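Local structure of tetraacyldisaccharide 4'-kinase (Aquifex aeolicus, 4EHW) at residues N20-L25 and L172-K177; L36-I41 and E135-D140; G90-S95 and M106-P111; L155-K160 and D183-T188; I276-P281 and F294-K299. The protein transfers the gamma-phosphate of ATP to the 4'-position of a tetraacyldisaccharide 1-phosphate, yielding lipid IVA in lipid A biosynthesis. All coordinates share one frame; numbering follows the deposited sequence.

Contacts 2, 4 and 5 are buried pairs of parallel strands, whereas contacts 1 and 3 are only partly buried: contact 1 joins a helix to a loop, and contact 3 a short strand to a helix end. Strands 40-45 and 152-158 are neighbours, so contacts 2 and 4 belong to one run of strands near the predicted ATP-binding loop; contact 5 lies across the chain's centre from contact 2, about 31 Å between centres. Contact 3 touches contact 2 where M106 meets D140. The chemistry follows position: backbone hydrogen bonds with aliphatic and phenylalanine side chains in the strand pairs, amide, carboxylate and ammonium groups in contact 1, and aliphatic packing without hydrogen bonds across contact 3.

Contact 1. Residues N20-L25 and L172-K177; sequences NFRNTL and LREPLK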
# COMPACT_ATOMS: atom_id res chain seq x y z
N ASN A 20 8.32 -12.00 -20.28
CA ASN A 20 7.77 -11.72 -21.59
C ASN A 20 6.86 -12.86 -22.05
O ASN A 20 5.73 -12.63 -22.52
CB ASN A 20 8.89 -11.49 -22.62
CG ASN A 20 9.45 -10.09 -22.55
OD1 ASN A 20 8.83 -9.19 -21.97
ND2 ASN A 20 10.62 -9.89 -23.17
N PHE A 21 7.37 -14.08 -21.94
CA PHE A 21 6.61 -15.27 -22.30
C PHE A 21 5.29 -15.28 -21.52
O PHE A 21 4.20 -15.37 -22.11
CB PHE A 21 7.43 -16.51 -21.99
CG PHE A 21 6.81 -17.78 -22.48
CD1 PHE A 21 6.47 -17.94 -23.82
CD2 PHE A 21 6.57 -18.84 -21.61
CE1 PHE A 21 5.90 -19.12 -24.28
CE2 PHE A 21 6.01 -20.01 -22.06
CZ PHE A 21 5.67 -20.15 -23.40
N ARG A 22 5.40 -15.18 -20.20
CA ARG A 22 4.21 -15.12 -19.35
C ARG A 22 3.22 -14.09 -19.87
O ARG A 22 2.02 -14.37 -19.98
CB ARG A 22 4.60 -14.79 -17.91
CG ARG A 22 3.40 -14.68 -16.97
CD ARG A 22 3.82 -14.35 -15.54
NE ARG A 22 2.68 -14.38 -14.62
CZ ARG A 22 1.99 -13.31 -14.25
NH1 ARG A 22 2.35 -12.12 -14.70
NH2 ARG A 22 0.96 -13.43 -13.42
N ASN A 23 3.69 -12.89 -20.20
CA ASN A 23 2.77 -11.87 -20.68
C ASN A 23 2.13 -12.23 -22.03
O ASN A 23 0.95 -11.91 -22.28
CB ASN A 23 3.46 -10.51 -20.74
CG ASN A 23 3.50 -9.83 -19.39
OD1 ASN A 23 2.49 -9.81 -18.68
ND2 ASN A 23 4.66 -9.30 -19.02
N THR A 24 2.90 -12.90 -22.88
CA THR A 24 2.39 -13.33 -24.17
C THR A 24 1.30 -14.39 -24.00
O THR A 24 0.23 -14.29 -24.62
CB THR A 24 3.54 -13.79 -25.09
OG1 THR A 24 4.28 -12.64 -25.52
CG2 THR A 24 2.99 -14.55 -26.31
N LEU A 25 1.53 -15.37 -23.13
CA LEU A 25 0.48 -16.34 -22.77
C LEU A 25 -0.82 -15.65 -22.41
O LEU A 25 -1.90 -16.04 -22.88
CB LEU A 25 0.90 -17.21 -21.59
CG LEU A 25 2.14 -18.04 -21.87
CD1 LEU A 25 2.45 -18.88 -20.65
CD2 LEU A 25 1.90 -18.91 -23.09
N LEU A 172 13.19 -4.03 -10.98
CA LEU A 172 12.02 -4.17 -11.84
C LEU A 172 11.50 -5.60 -11.89
O LEU A 172 12.27 -6.53 -12.17
CB LEU A 172 12.31 -3.66 -13.27
CG LEU A 172 12.60 -2.16 -13.41
CD1 LEU A 172 12.76 -1.77 -14.87
CD2 LEU A 172 11.51 -1.33 -12.76
N ARG A 173 10.21 -5.78 -11.60
CA ARG A 173 9.53 -7.08 -11.73
C ARG A 173 9.14 -7.36 -13.18
O ARG A 173 9.08 -8.52 -13.60
CB ARG A 173 8.28 -7.11 -10.85
CG ARG A 173 8.48 -7.71 -9.46
CD ARG A 173 7.15 -7.83 -8.70
NE ARG A 173 6.54 -6.53 -8.44
CZ ARG A 173 5.50 -6.33 -7.64
NH1 ARG A 173 4.94 -7.36 -7.01
NH2 ARG A 173 5.02 -5.11 -7.47
N GLU A 174 8.84 -6.30 -13.92
CA GLU A 174 8.49 -6.39 -15.34
C GLU A 174 9.23 -5.28 -16.08
O GLU A 174 9.58 -4.26 -15.49
CB GLU A 174 6.98 -6.23 -15.54
CG GLU A 174 6.14 -7.29 -14.86
CD GLU A 174 4.79 -7.51 -15.53
OE1 GLU A 174 4.14 -6.51 -15.89
OE2 GLU A 174 4.38 -8.68 -15.72
N PRO A 175 9.48 -5.48 -17.39
CA PRO A 175 10.15 -4.48 -18.23
C PRO A 175 9.31 -3.21 -18.34
O PRO A 175 8.07 -3.27 -18.32
CB PRO A 175 10.22 -5.17 -19.59
CG PRO A 175 9.99 -6.62 -19.32
CD PRO A 175 9.08 -6.67 -18.15
N LEU A 176 10.00 -2.07 -18.49
CA LEU A 176 9.37 -0.75 -18.59
C LEU A 176 8.30 -0.65 -19.70
O LEU A 176 7.29 0.03 -19.54
CB LEU A 176 10.45 0.32 -18.79
CG LEU A 176 11.31 0.54 -17.54
CD1 LEU A 176 12.31 1.68 -17.72
CD2 LEU A 176 10.42 0.80 -16.35
N LYS A 177 8.53 -1.33 -20.82
CA LYS A 177 7.54 -1.39 -21.87
C LYS A 177 6.16 -1.82 -21.38
O LYS A 177 5.16 -1.58 -22.06
CB LYS A 177 7.97 -2.34 -22.98
CG LYS A 177 8.24 -3.76 -22.48
CD LYS A 177 8.04 -4.78 -23.60
CE LYS A 177 8.85 -6.04 -23.36
NZ LYS A 177 8.35 -7.20 -24.16
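The N-terminal helix 12-27 sets N20 and N23, one turn apart, against E174, P175 and K177 of the loop that precedes strand 184-188. K177 reaches across with a chain extended beyond CG, and its ammonium NZ bonds N20 OD1 at 3.0 Å. Lysine suits this exposed place, its long chain carrying charge to an amide. The approach is from above the amide, 58° out of the carbonyl plane and off any lone-pair direction, and probably owes much to the ammonium charge. CG of N20 lies beside its own backbone N (chi1 -81°), which swings the amide over to the lysine. The P175 ring packs beside this bond, CG lying 3.9 Å from N20 OD1, and also on I19 of the same helix. This meeting of a surface helix with a loop is polar at its buried end too. N23 ND2 gives a weak bond of 3.4 Å to E174 OE2, the amide and carboxylate planes standing 76° apart. An asparagine amide fits here, for N23 OD1 also accepts from R146, while E174 OE1 forms a salt bridge with R181. R22 NH1 stays 4.1 Å from E174 OE2, beyond a salt bridge, while its NH2 bonds the carbonyl of Q144.

Contact 2. Residues L36-I41 and E135-D140; sequences LPVPVI and EVFILD
V40 and I41 pair in parallel with F137 and I138 at the heart of the P-loop kinase fold, where strand 40-45 leads into the predicted ATP-binding loop and strand 136-139 runs to D140, in a hydrophobic-then-acidic pattern consistent with a Walker B motif. The backbone ladder comes first. F137 N bonds P39 O at 3.1 Å, F137 O receives I41 N at 2.9 Å, and I41 O receives L139 N at 2.7 Å, so F137 is gripped through both its N-H and its carbonyl. The first two bonds are nearly straight, at 172° and 175°. A CA-H...O contact from I138 CA to I41 O reinforces the third. Apolar packing then differs on the two faces. On the face of V40 and F137, the phenylalanine turns CG to the side of its backbone N (chi1 -71°), toward L36 and V38. Its ring is met obliquely by V38 CG2, 3.4 Å from CE2, and by L36 CD1, 3.9 Å from CD2; C70, L72 and A128 enclose it further, a place suited to a large flat hydrocarbon. On the face of I41 and I138, I41 CD1 meets V136 CG2 at 4.0 Å, and L60 of helix 53-63 packs over both isoleucines. At the strand's start the ladder stops, because P39 has no N-H to offer: its CD carbon lies 3.2 Å from E135 O.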
# COMPACT_ATOMS: atom_id res chain seq x y z
N LEU A 36 -14.92 -10.58 -11.99
CA LEU A 36 -15.92 -10.34 -10.96
C LEU A 36 -17.05 -9.46 -11.52
O LEU A 36 -16.82 -8.62 -12.39
CB LEU A 36 -15.25 -9.67 -9.75
CG LEU A 36 -14.31 -10.61 -8.99
CD1 LEU A 36 -13.41 -9.84 -8.00
CD2 LEU A 36 -15.13 -11.70 -8.26
N PRO A 37 -18.29 -9.65 -11.01
CA PRO A 37 -19.48 -8.99 -11.57
C PRO A 37 -19.68 -7.56 -11.10
O PRO A 37 -20.77 -7.02 -11.28
CB PRO A 37 -20.63 -9.85 -11.08
CG PRO A 37 -20.13 -10.44 -9.78
CD PRO A 37 -18.65 -10.69 -10.03
N VAL A 38 -18.66 -6.96 -10.50
CA VAL A 38 -18.72 -5.54 -10.15
C VAL A 38 -17.38 -4.95 -10.52
O VAL A 38 -16.41 -5.69 -10.66
CB VAL A 38 -18.99 -5.31 -8.65
CG1 VAL A 38 -20.36 -5.84 -8.27
CG2 VAL A 38 -17.91 -5.99 -7.81
N PRO A 39 -17.33 -3.63 -10.70
CA PRO A 39 -16.09 -3.05 -11.22
C PRO A 39 -14.89 -3.35 -10.33
O PRO A 39 -15.00 -3.35 -9.10
CB PRO A 39 -16.38 -1.54 -11.24
CG PRO A 39 -17.88 -1.43 -11.22
CD PRO A 39 -18.34 -2.60 -10.40
N VAL A 40 -13.75 -3.60 -10.97
CA VAL A 40 -12.49 -3.78 -10.29
C VAL A 40 -11.45 -2.72 -10.71
O VAL A 40 -11.24 -2.49 -11.92
CB VAL A 40 -11.92 -5.19 -10.52
CG1 VAL A 40 -10.48 -5.31 -9.94
CG2 VAL A 40 -12.84 -6.24 -9.89
N ILE A 41 -10.84 -2.07 -9.72
CA ILE A 41 -9.75 -1.13 -9.96
C ILE A 41 -8.48 -1.74 -9.41
O ILE A 41 -8.41 -2.01 -8.21
CB ILE A 41 -9.94 0.20 -9.17
CG1 ILE A 41 -11.29 0.85 -9.45
CG2 ILE A 41 -8.83 1.21 -9.49
CD1 ILE A 41 -11.58 2.00 -8.49
N GLU A 135 -19.78 -2.42 -3.92
CA GLU A 135 -20.06 -1.92 -5.26
C GLU A 135 -18.79 -1.83 -6.09
O GLU A 135 -18.85 -1.81 -7.32
CB GLU A 135 -20.73 -0.55 -5.17
CG GLU A 135 -22.06 -0.57 -4.45
CD GLU A 135 -22.60 0.81 -4.24
OE1 GLU A 135 -22.11 1.49 -3.33
OE2 GLU A 135 -23.50 1.23 -5.00
N VAL A 136 -17.64 -1.78 -5.42
CA VAL A 136 -16.36 -1.72 -6.14
C VAL A 136 -15.23 -2.39 -5.37
O VAL A 136 -15.14 -2.24 -4.15
CB VAL A 136 -15.94 -0.26 -6.48
CG1 VAL A 136 -15.84 0.59 -5.23
CG2 VAL A 136 -14.60 -0.23 -7.24
N PHE A 137 -14.38 -3.12 -6.08
CA PHE A 137 -13.17 -3.70 -5.49
C PHE A 137 -11.93 -2.88 -5.86
O PHE A 137 -11.80 -2.41 -7.00
CB PHE A 137 -12.95 -5.13 -5.99
CG PHE A 137 -13.92 -6.12 -5.44
CD1 PHE A 137 -13.87 -6.48 -4.11
CD2 PHE A 137 -14.90 -6.68 -6.26
CE1 PHE A 137 -14.78 -7.39 -3.58
CE2 PHE A 137 -15.82 -7.60 -5.73
CZ PHE A 137 -15.76 -7.95 -4.39
N ILE A 138 -11.03 -2.74 -4.90
CA ILE A 138 -9.71 -2.19 -5.18
C ILE A 138 -8.70 -3.33 -5.04
O ILE A 138 -8.50 -3.85 -3.95
CB ILE A 138 -9.32 -1.09 -4.21
CG1 ILE A 138 -10.25 0.11 -4.40
CG2 ILE A 138 -7.88 -0.67 -4.44
CD1 ILE A 138 -10.09 1.14 -3.35
N LEU A 139 -8.08 -3.71 -6.15
CA LEU A 139 -7.11 -4.79 -6.16
C LEU A 139 -5.72 -4.28 -5.75
O LEU A 139 -5.01 -3.67 -6.56
CB LEU A 139 -7.07 -5.44 -7.53
CG LEU A 139 -6.20 -6.68 -7.71
CD1 LEU A 139 -6.68 -7.79 -6.80
CD2 LEU A 139 -6.24 -7.11 -9.20
N ASP A 140 -5.36 -4.51 -4.49
CA ASP A 140 -4.09 -4.08 -3.92
C ASP A 140 -2.93 -4.82 -4.59
O ASP A 140 -2.96 -6.05 -4.74
CB ASP A 140 -4.10 -4.37 -2.41
CG ASP A 140 -2.80 -3.98 -1.72
OD1 ASP A 140 -2.16 -3.00 -2.15
OD2 ASP A 140 -2.43 -4.64 -0.73

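Contact 3. Residues G90-S95 and M106-P111; sequences GNLKVS and MAKLLP
G90 lies beside P111 at the turn of the hairpin between strands 84-88 and 91-92, modelled too close for the detail to be trusted. Its phi of 100° is a value that glycine adopts readily, since it has no CB to press on the preceding carbonyl. No hydrogen bond crosses the contact. Two residues on, L92 carries most of the packing. Its two methyls divide the work: CD2 presses on A107 CB at 3.5 Å, tighter than usual van der Waals contact, and CD1 meets K108. A small alanine suits the helix surface at this spot, because it lets the leucine branch come down close to the helix. K108 starts out from the far side of its CA but bends back at chi2 (65°) and chi4, crossing L92 at about a right angle. Its CD lies 3.6 Å from L92 CD1, so the aliphatic part of the lysine packs on the leucine, and NZ also lies 3.5 Å from that methyl, a contact without a hydrogen bond. Together these side chains tie the short strand 91-92 to the end of helix 101-109, whose A107 also rests on V86 and S87 of strand 84-88, while M106 and L110 face helix 53-63.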
# COMPACT_ATOMS: atom_id res chain seq x y z
N GLY A 90 -15.24 -1.55 8.21
CA GLY A 90 -14.58 -0.90 9.33
C GLY A 90 -14.70 -1.71 10.61
O GLY A 90 -14.05 -1.42 11.62
N ASN A 91 -15.53 -2.74 10.57
CA ASN A 91 -15.65 -3.63 11.73
C ASN A 91 -14.56 -4.71 11.59
O ASN A 91 -14.69 -5.65 10.80
CB ASN A 91 -17.04 -4.26 11.80
CG ASN A 91 -17.20 -5.24 12.97
OD1 ASN A 91 -16.46 -5.19 13.97
ND2 ASN A 91 -18.19 -6.13 12.85
N LEU A 92 -13.48 -4.56 12.36
CA LEU A 92 -12.37 -5.53 12.37
C LEU A 92 -12.76 -6.90 12.89
O LEU A 92 -13.31 -7.02 13.99
CB LEU A 92 -11.19 -4.98 13.17
CG LEU A 92 -10.51 -3.76 12.50
CD1 LEU A 92 -9.96 -2.77 13.54
CD2 LEU A 92 -9.42 -4.25 11.57
N LYS A 93 -12.47 -7.93 12.11
CA LYS A 93 -12.92 -9.28 12.45
C LYS A 93 -11.76 -10.19 12.87
O LYS A 93 -11.98 -11.25 13.43
CB LYS A 93 -13.67 -9.91 11.25
CG LYS A 93 -14.79 -9.04 10.64
CD LYS A 93 -15.91 -8.73 11.67
CE LYS A 93 -16.47 -10.00 12.31
NZ LYS A 93 -17.71 -9.72 13.15
N VAL A 94 -10.52 -9.79 12.60
CA VAL A 94 -9.38 -10.63 13.00
C VAL A 94 -8.22 -9.78 13.52
O VAL A 94 -8.23 -8.57 13.36
CB VAL A 94 -8.85 -11.46 11.82
CG1 VAL A 94 -9.97 -12.26 11.17
CG2 VAL A 94 -8.20 -10.55 10.79
N SER A 95 -7.22 -10.41 14.15
CA SER A 95 -6.05 -9.67 14.64
C SER A 95 -5.04 -9.45 13.53
O SER A 95 -5.16 -10.02 12.43
CB SER A 95 -5.36 -10.40 15.79
OG SER A 95 -4.55 -11.46 15.31
N MET A 106 -4.43 -1.08 6.65
CA MET A 106 -5.47 -0.46 5.84
C MET A 106 -6.86 -0.57 6.49
O MET A 106 -7.62 0.39 6.45
CB MET A 106 -5.48 -1.07 4.44
CG MET A 106 -4.30 -0.64 3.59
SD MET A 106 -4.32 -1.33 1.93
CE MET A 106 -4.16 -3.08 2.25
N ALA A 107 -7.19 -1.74 7.04
CA ALA A 107 -8.46 -1.90 7.74
C ALA A 107 -8.54 -0.84 8.82
O ALA A 107 -9.57 -0.17 8.96
CB ALA A 107 -8.59 -3.29 8.35
N LYS A 108 -7.45 -0.67 9.57
CA LYS A 108 -7.44 0.28 10.69
C LYS A 108 -7.64 1.72 10.28
O LYS A 108 -8.30 2.50 10.98
CB LYS A 108 -6.14 0.17 11.49
CG LYS A 108 -6.33 0.64 12.93
CD LYS A 108 -7.31 -0.30 13.67
CE LYS A 108 -7.72 0.26 15.04
NZ LYS A 108 -9.20 0.13 15.30
N LEU A 109 -7.06 2.08 9.14
CA LEU A 109 -7.06 3.47 8.73
C LEU A 109 -8.27 3.81 7.89
O LEU A 109 -8.54 4.97 7.64
CB LEU A 109 -5.78 3.82 7.96
CG LEU A 109 -4.59 4.04 8.90
CD1 LEU A 109 -3.31 4.11 8.11
CD2 LEU A 109 -4.79 5.31 9.72
N LEU A 110 -9.02 2.80 7.45
CA LEU A 110 -10.17 3.08 6.58
C LEU A 110 -11.45 2.51 7.19
O LEU A 110 -11.93 1.45 6.77
CB LEU A 110 -9.93 2.51 5.18
CG LEU A 110 -8.71 2.99 4.38
CD1 LEU A 110 -8.42 2.01 3.24
CD2 LEU A 110 -8.90 4.42 3.82
N PRO A 111 -12.03 3.23 8.17
CA PRO A 111 -13.17 2.71 8.94
C PRO A 111 -14.44 2.48 8.13
O PRO A 111 -15.34 1.80 8.60
CB PRO A 111 -13.40 3.78 10.04
CG PRO A 111 -12.77 5.05 9.49
CD PRO A 111 -11.60 4.57 8.62

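Contact 4. Residues L155-K160 and D183-T188; sequences LLLKKK and DALVLT
L155, L156 and L157 form a buried parallel strand pairing with L185, V186 and L187, in the central region of the P-loop kinase fold. The ladder runs from A184 O, which accepts L155 N at 3.0 Å, through V186 N to L155 O and L157 N to V186 O at 2.8 Å, to T188 N on L157 O. T188 OG1, set between its backbone N and carbonyl carbon (chi1 59°), adds a weak bond to L157 O, and a water joins T188 O to K159 N. On one face L185 CD2 touches both L155 CB, at 3.6 Å, and L157 CD1, at 3.8 Å; on the other L156 places CG 3.7 Å from T188 CG2 and CD1 4.0 Å from V186 CB. K158 turns its end away, and NZ bonds G50 O of the predicted ATP-binding loop. Branched aliphatic residues suit both covered surfaces: A182 and I179 lie on L155 and L157, helix 53-63 on L156 and V186. Strand 40-45 borders strand 152-158, and strand 203-214 flanks 184-188.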
# COMPACT_ATOMS: atom_id res chain seq x y z
N LEU A 155 -1.32 2.24 -12.66
CA LEU A 155 0.09 1.89 -12.45
C LEU A 155 0.88 3.03 -11.80
O LEU A 155 0.91 4.15 -12.32
CB LEU A 155 0.75 1.51 -13.77
CG LEU A 155 2.22 1.12 -13.65
CD1 LEU A 155 2.32 -0.23 -12.93
CD2 LEU A 155 2.89 1.06 -15.04
N LEU A 156 1.54 2.74 -10.69
CA LEU A 156 2.36 3.72 -10.00
C LEU A 156 3.79 3.68 -10.50
O LEU A 156 4.38 2.61 -10.69
CB LEU A 156 2.37 3.44 -8.48
CG LEU A 156 1.32 4.14 -7.63
CD1 LEU A 156 -0.07 3.75 -8.13
CD2 LEU A 156 1.47 3.76 -6.14
N LEU A 157 4.37 4.86 -10.69
CA LEU A 157 5.75 4.98 -11.16
C LEU A 157 6.47 6.09 -10.42
O LEU A 157 5.99 7.23 -10.37
CB LEU A 157 5.76 5.31 -12.64
CG LEU A 157 5.66 4.14 -13.60
CD1 LEU A 157 4.30 3.50 -13.44
CD2 LEU A 157 5.86 4.64 -15.02
N LYS A 158 7.63 5.76 -9.87
CA LYS A 158 8.51 6.77 -9.27
C LYS A 158 9.71 6.95 -10.19
O LYS A 158 10.04 6.05 -10.97
CB LYS A 158 9.00 6.31 -7.91
CG LYS A 158 9.78 5.02 -7.98
CD LYS A 158 10.30 4.59 -6.62
CE LYS A 158 10.53 3.10 -6.61
NZ LYS A 158 11.25 2.69 -5.38
N LYS A 159 10.36 8.10 -10.07
CA LYS A 159 11.50 8.44 -10.92
C LYS A 159 12.53 7.31 -10.98
O LYS A 159 13.01 6.97 -12.06
CB LYS A 159 12.13 9.76 -10.43
CG LYS A 159 13.28 10.30 -11.28
CD LYS A 159 13.41 11.81 -11.11
CE LYS A 159 14.79 12.33 -11.53
NZ LYS A 159 14.76 13.80 -11.83
N LYS A 160 12.85 6.74 -9.83
CA LYS A 160 13.82 5.65 -9.76
C LYS A 160 13.54 4.53 -10.78
O LYS A 160 14.43 4.11 -11.52
CB LYS A 160 13.89 5.10 -8.34
CG LYS A 160 14.87 3.96 -8.16
CD LYS A 160 15.33 3.88 -6.71
CE LYS A 160 16.52 2.94 -6.57
NZ LYS A 160 16.07 1.53 -6.36
N ASP A 183 -4.04 1.78 -17.67
CA ASP A 183 -5.07 2.71 -18.13
C ASP A 183 -4.68 4.13 -17.73
O ASP A 183 -5.06 5.11 -18.40
CB ASP A 183 -6.43 2.39 -17.50
CG ASP A 183 -7.02 1.08 -18.00
OD1 ASP A 183 -7.00 0.84 -19.23
OD2 ASP A 183 -7.51 0.29 -17.17
N ALA A 184 -3.94 4.23 -16.63
CA ALA A 184 -3.57 5.52 -16.06
C ALA A 184 -2.31 5.40 -15.21
O ALA A 184 -2.03 4.34 -14.64
CB ALA A 184 -4.72 6.07 -15.24
N LEU A 185 -1.55 6.49 -15.14
CA LEU A 185 -0.30 6.49 -14.40
C LEU A 185 -0.33 7.48 -13.24
O LEU A 185 -0.86 8.59 -13.36
CB LEU A 185 0.87 6.84 -15.31
CG LEU A 185 1.14 5.80 -16.39
CD1 LEU A 185 2.31 6.23 -17.27
CD2 LEU A 185 1.43 4.47 -15.75
N VAL A 186 0.23 7.06 -12.11
CA VAL A 186 0.43 7.93 -10.96
C VAL A 186 1.93 8.02 -10.69
O VAL A 186 2.60 7.01 -10.47
CB VAL A 186 -0.30 7.37 -9.74
CG1 VAL A 186 -0.16 8.32 -8.57
CG2 VAL A 186 -1.76 7.16 -10.09
N LEU A 187 2.47 9.24 -10.75
CA LEU A 187 3.91 9.48 -10.59
C LEU A 187 4.21 9.84 -9.14
O LEU A 187 3.87 10.93 -8.65
CB LEU A 187 4.37 10.58 -11.55
CG LEU A 187 3.83 10.45 -12.98
CD1 LEU A 187 4.28 11.64 -13.85
CD2 LEU A 187 4.25 9.13 -13.60
N THR A 188 4.88 8.92 -8.44
CA THR A 188 5.00 9.00 -7.00
C THR A 188 6.28 9.69 -6.55
O THR A 188 7.12 10.06 -7.36
CB THR A 188 4.97 7.58 -6.40
OG1 THR A 188 6.04 6.81 -6.95
CG2 THR A 188 3.64 6.89 -6.74
O HOH W 1 9.96 9.79 -7.93

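Contact 5. Residues I276-P281 and F294-K299; sequences IYLTTP and FALNFK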
# COMPACT_ATOMS: atom_id res chain seq x y z
N ILE A 276 8.74 9.29 25.03
CA ILE A 276 7.97 9.34 23.80
C ILE A 276 8.62 8.43 22.78
O ILE A 276 9.80 8.59 22.48
CB ILE A 276 7.88 10.79 23.28
CG1 ILE A 276 7.03 11.64 24.23
CG2 ILE A 276 7.30 10.83 21.88
CD1 ILE A 276 7.03 13.15 23.91
N TYR A 277 7.85 7.48 22.27
CA TYR A 277 8.34 6.56 21.25
C TYR A 277 7.79 6.88 19.85
O TYR A 277 6.60 7.15 19.70
CB TYR A 277 7.96 5.12 21.62
CG TYR A 277 8.72 4.60 22.82
CD1 TYR A 277 9.95 3.99 22.67
CD2 TYR A 277 8.19 4.71 24.10
CE1 TYR A 277 10.66 3.51 23.76
CE2 TYR A 277 8.89 4.22 25.20
CZ TYR A 277 10.13 3.63 25.03
OH TYR A 277 10.83 3.15 26.12
N LEU A 278 8.67 6.83 18.84
CA LEU A 278 8.28 6.89 17.44
C LEU A 278 8.65 5.59 16.75
O LEU A 278 9.76 5.09 16.92
CB LEU A 278 8.96 8.07 16.72
CG LEU A 278 8.00 9.21 16.39
CD1 LEU A 278 7.39 9.70 17.68
CD2 LEU A 278 8.69 10.35 15.67
N THR A 279 7.71 5.04 15.98
CA THR A 279 7.96 3.84 15.18
C THR A 279 7.19 3.92 13.87
O THR A 279 6.67 5.00 13.52
CB THR A 279 7.59 2.56 15.94
OG1 THR A 279 7.97 1.42 15.15
CG2 THR A 279 6.07 2.51 16.23
N THR A 280 7.09 2.81 13.12
CA THR A 280 6.37 2.85 11.84
C THR A 280 4.93 2.36 11.99
O THR A 280 4.64 1.53 12.85
CB THR A 280 7.03 1.99 10.73
OG1 THR A 280 6.78 0.61 10.99
CG2 THR A 280 8.54 2.26 10.64
N PRO A 281 4.04 2.85 11.11
CA PRO A 281 2.64 2.42 11.09
C PRO A 281 2.50 0.90 11.20
O PRO A 281 1.62 0.43 11.92
CB PRO A 281 2.15 2.92 9.73
CG PRO A 281 2.98 4.16 9.47
CD PRO A 281 4.34 3.85 10.06
N PHE A 294 3.95 6.64 18.99
CA PHE A 294 3.34 7.23 17.80
C PHE A 294 4.00 6.80 16.48
O PHE A 294 5.11 6.27 16.48
CB PHE A 294 3.37 8.76 17.89
CG PHE A 294 2.82 9.31 19.19
CD1 PHE A 294 1.47 9.59 19.32
CD2 PHE A 294 3.64 9.51 20.28
CE1 PHE A 294 0.95 10.08 20.51
CE2 PHE A 294 3.13 10.00 21.49
CZ PHE A 294 1.78 10.29 21.59
N ALA A 295 3.29 7.02 15.37
CA ALA A 295 3.88 6.89 14.03
C ALA A 295 3.61 8.16 13.28
O ALA A 295 2.69 8.91 13.62
CB ALA A 295 3.27 5.71 13.28
N LEU A 296 4.41 8.41 12.24
CA LEU A 296 4.26 9.62 11.45
C LEU A 296 3.10 9.46 10.47
O LEU A 296 2.89 8.39 9.91
CB LEU A 296 5.56 9.90 10.70
CG LEU A 296 6.78 10.07 11.59
CD1 LEU A 296 8.06 10.02 10.76
CD2 LEU A 296 6.69 11.38 12.37
N ASN A 297 2.35 10.54 10.28
CA ASN A 297 1.20 10.50 9.38
C ASN A 297 1.39 11.43 8.17
O ASN A 297 1.43 12.66 8.30
CB ASN A 297 -0.08 10.87 10.13
CG ASN A 297 -1.34 10.54 9.35
OD1 ASN A 297 -1.33 9.70 8.44
ND2 ASN A 297 -2.44 11.20 9.70
N PHE A 298 1.51 10.81 7.00
CA PHE A 298 1.68 11.53 5.75
C PHE A 298 0.42 11.42 4.93
O PHE A 298 -0.09 10.31 4.71
CB PHE A 298 2.86 10.96 4.97
CG PHE A 298 4.20 11.30 5.55
CD1 PHE A 298 4.78 10.49 6.50
CD2 PHE A 298 4.87 12.44 5.14
CE1 PHE A 298 6.02 10.81 7.05
CE2 PHE A 298 6.10 12.77 5.68
CZ PHE A 298 6.68 11.95 6.63
N LYS A 299 -0.10 12.56 4.48
CA LYS A 299 -1.30 12.59 3.66
C LYS A 299 -0.93 12.66 2.18
O LYS A 299 0.15 13.12 1.81
CB LYS A 299 -2.21 13.76 4.04
CG LYS A 299 -2.72 13.71 5.47
CD LYS A 299 -3.70 12.56 5.69
CE LYS A 299 -4.30 12.60 7.11
NZ LYS A 299 -5.05 13.85 7.45
O HOH W 2 6.09 6.74 11.30
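L278 meets F294 and L296 through CG and its two methyls. From CB, on the same face as the side chain of F294, the chain leads to CG, which comes within 4.1 Å of F294 O. CD1 then reaches F294 CB, also at 4.1 Å, and CD2 ends 4.0 Å from L296 CD2, the two leucines crossing at about a right angle; L247 of helix 242-249 packs on both. A forked aliphatic tip suits a place with two such partners. The setting is a parallel pairing in which strand 276-279 lies between 231-235 and 293-302. F294 N bonds Y277 O at 2.8 Å, and F294 O takes T279 N at 2.9 Å. The axes of the two segments stand 51° apart, and T279 O makes no direct hydrogen bond with L296 N. F294 holds CG beside its backbone N (chi1 -51°), which brings the ring edge to I276 CG2. P281 CD lies 3.9 Å from A295 CB, just after T280, which at the N-cap position of helix 281-284 bonds D283 through OG1.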